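Local coordinates for chromosomal replication initiator protein dnaA (Aquifex aeolicus, PDB 1L8Q), which binds ATP and the replication origin, where it probably initiates and regulates chromosomal replication once per cell cycle, at residues 263-268 with 281-286. Residues are numbered along the deposited sequence; the frame is centred on the assembly and turned at random.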
loop_
_atom_site.group_PDB
_atom_site.type_symbol
_atom_site.label_atom_id
_atom_site.label_comp_id
_atom_site.label_asym_id
_atom_site.label_seq_id
_atom_site.Cartn_x
_atom_site.Cartn_y
_atom_site.Cartn_z
ATOM N N ILE A 263 -16.237 14.797 -16.257
ATOM C CA ILE A 263 -17.170 13.713 -16.544
ATOM C C ILE A 263 -16.486 12.557 -17.280
ATOM O O ILE A 263 -16.695 11.394 -16.946
ATOM C CB ILE A 263 -18.386 14.213 -17.343
ATOM C CG1 ILE A 263 -17.980 14.570 -18.766
ATOM C CG2 ILE A 263 -19.054 15.400 -16.643
ATOM C CD1 ILE A 263 -19.081 14.354 -19.763
ATOM N N ALA A 264 -15.670 12.883 -18.276
ATOM C CA ALA A 264 -14.962 11.857 -19.023
ATOM C C ALA A 264 -14.200 10.954 -18.064
ATOM O O ALA A 264 -14.490 9.764 -17.960
ATOM C CB ALA A 264 -14.021 12.482 -20.028
HETATM N N MSE A 265 -13.227 11.517 -17.360
HETATM C CA MSE A 265 -12.485 10.742 -16.382
HETATM C C MSE A 265 -13.465 9.921 -15.547
HETATM O O MSE A 265 -13.247 8.731 -15.305
HETATM C CB MSE A 265 -11.650 11.656 -15.484
HETATM C CG MSE A 265 -10.480 12.305 -16.190
HETATM SE SE MSE A 265 -9.597 13.659 -15.113
HETATM C CE MSE A 265 -8.206 14.153 -16.353
ATOM N N TYR A 266 -14.557 10.560 -15.130
ATOM C CA TYR A 266 -15.585 9.884 -14.346
ATOM C C TYR A 266 -16.156 8.699 -15.107
ATOM O O TYR A 266 -16.325 7.611 -14.554
ATOM C CB TYR A 266 -16.707 10.858 -13.963
ATOM C CG TYR A 266 -17.775 10.233 -13.102
ATOM C CD1 TYR A 266 -17.646 10.199 -11.715
ATOM C CD2 TYR A 266 -18.913 9.673 -13.671
ATOM C CE1 TYR A 266 -18.624 9.625 -10.921
ATOM C CE2 TYR A 266 -19.888 9.096 -12.892
ATOM C CZ TYR A 266 -19.746 9.076 -11.517
ATOM O OH TYR A 266 -20.721 8.498 -10.739
ATOM N N LEU A 267 -16.444 8.907 -16.382
ATOM C CA LEU A 267 -16.999 7.843 -17.200
ATOM C C LEU A 267 -15.989 6.707 -17.416
ATOM O O LEU A 267 -16.360 5.527 -17.432
ATOM C CB LEU A 267 -17.501 8.394 -18.532
ATOM C CG LEU A 267 -18.682 9.361 -18.423
ATOM C CD1 LEU A 267 -19.451 9.414 -19.725
ATOM C CD2 LEU A 267 -19.595 8.942 -17.299
ATOM N N CYS A 268 -14.719 7.068 -17.581
ATOM C CA CYS A 268 -13.667 6.075 -17.746
ATOM C C CYS A 268 -13.569 5.285 -16.472
ATOM O O CYS A 268 -13.441 4.060 -16.495
ATOM C CB CYS A 268 -12.325 6.742 -18.036
ATOM S SG CYS A 268 -12.038 7.155 -19.772
ATOM N N ARG A 281 -3.223 8.006 -17.695
ATOM C CA ARG A 281 -2.481 7.754 -18.927
ATOM C C ARG A 281 -3.329 8.072 -20.145
ATOM O O ARG A 281 -2.845 8.618 -21.133
ATOM C CB ARG A 281 -2.009 6.296 -18.998
ATOM C CG ARG A 281 -0.901 5.930 -18.019
ATOM C CD ARG A 281 -0.396 4.505 -18.175
ATOM N NE ARG A 281 0.492 4.113 -17.088
ATOM C CZ ARG A 281 1.623 3.449 -17.261
ATOM N NH1 ARG A 281 2.004 3.103 -18.482
ATOM N NH2 ARG A 281 2.380 3.131 -16.215
ATOM N N ALA A 282 -4.599 7.713 -20.075
ATOM C CA ALA A 282 -5.499 7.951 -21.181
ATOM C C ALA A 282 -5.509 9.434 -21.485
ATOM O O ALA A 282 -5.258 9.858 -22.613
ATOM C CB ALA A 282 -6.881 7.477 -20.833
ATOM N N PHE A 283 -5.811 10.224 -20.467
ATOM C CA PHE A 283 -5.791 11.658 -20.608
ATOM C C PHE A 283 -4.358 12.086 -20.405
ATOM O O PHE A 283 -3.873 12.156 -19.279
ATOM C CB PHE A 283 -6.713 12.303 -19.579
ATOM C CG PHE A 283 -8.133 11.835 -19.674
ATOM C CD1 PHE A 283 -8.959 12.291 -20.683
ATOM C CD2 PHE A 283 -8.635 10.920 -18.773
ATOM C CE1 PHE A 283 -10.260 11.854 -20.779
ATOM C CE2 PHE A 283 -9.935 10.482 -18.868
ATOM C CZ PHE A 283 -10.749 10.954 -19.868
ATOM N N LYS A 284 -3.670 12.345 -21.505
ATOM C CA LYS A 284 -2.250 12.636 -21.452
ATOM C C LYS A 284 -1.875 13.565 -20.328
ATOM O O LYS A 284 -2.168 14.755 -20.351
ATOM C CB LYS A 284 -1.747 13.102 -22.809
ATOM C CG LYS A 284 -1.937 12.008 -23.830
ATOM C CD LYS A 284 -1.595 12.413 -25.230
ATOM C CE LYS A 284 -2.193 11.408 -26.206
ATOM N NZ LYS A 284 -2.044 11.840 -27.618
ATOM N N ARG A 285 -1.287 12.956 -19.305
ATOM C CA ARG A 285 -0.805 13.615 -18.108
ATOM C C ARG A 285 -0.110 12.505 -17.343
ATOM O O ARG A 285 -0.166 11.345 -17.745
ATOM C CB ARG A 285 -1.956 14.155 -17.237
ATOM C CG ARG A 285 -3.260 14.533 -17.959
ATOM C CD ARG A 285 -3.279 15.933 -18.584
ATOM N NE ARG A 285 -3.814 16.987 -17.714
ATOM C CZ ARG A 285 -4.144 16.835 -16.436
ATOM N NH1 ARG A 285 -4.006 15.661 -15.836
ATOM N NH2 ARG A 285 -4.619 17.864 -15.752
ATOM N N LYS A 286 0.545 12.852 -16.243
ATOM C CA LYS A 286 1.146 11.846 -15.383
ATOM C C LYS A 286 1.351 12.366 -13.972
ATOM O O LYS A 286 2.339 13.037 -13.679
ATOM C CB LYS A 286 2.456 11.310 -15.956
ATOM C CG LYS A 286 3.163 10.362 -15.001
ATOM C CD LYS A 286 3.556 9.059 -15.671
ATOM C CE LYS A 286 3.700 7.943 -14.640
ATOM N NZ LYS A 286 4.519 6.805 -15.146
#
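Phe283 drives its ring against helix 258-272, where Ala264, Met265 and Cys268 receive it. The far end of the ring meets the small residue: Phe283 CZ lies 3.6 Å from Ala264 CB. The same CZ comes within 3.6 Å of the backbone N of Met265, a close approach consistent with the small methyl of Ala264 at this place. The side chain of Met265, modelled as selenomethionine, passes obliquely across the Phe283 ring. Its CG approaches Phe283 CE2, and its terminal CE reaches Phe283 CB at 4.0 Å; the chain, extended beyond CG (chi2 171°), spans that length. The selenium sits 5.2 Å from the centre of the Phe283 ring, an oblique Met-aromatic contact. One helical turn after Ala264, Cys268 SG adds an oblique sulfur-aromatic contact, 4.0 Å from Phe283 CZ; a thiol is compact and polarisable enough for this place. An alanine instead of Phe283 would probably open a gap against helix 258-272 and leave Met265 and Cys268 without their aromatic partner. Val234 of helix 216-241 also touches Phe283, and Ile279 of helix 276-282 packs on Met265 and Cys268. Phe283, buried, is the first residue after helix 276-282 to leave helical phi/psi. This is a hydrophobic core joining consecutive helices of the helix-turn-helix region in domain IV, the part of DnaA thought to bind double-stranded DNA.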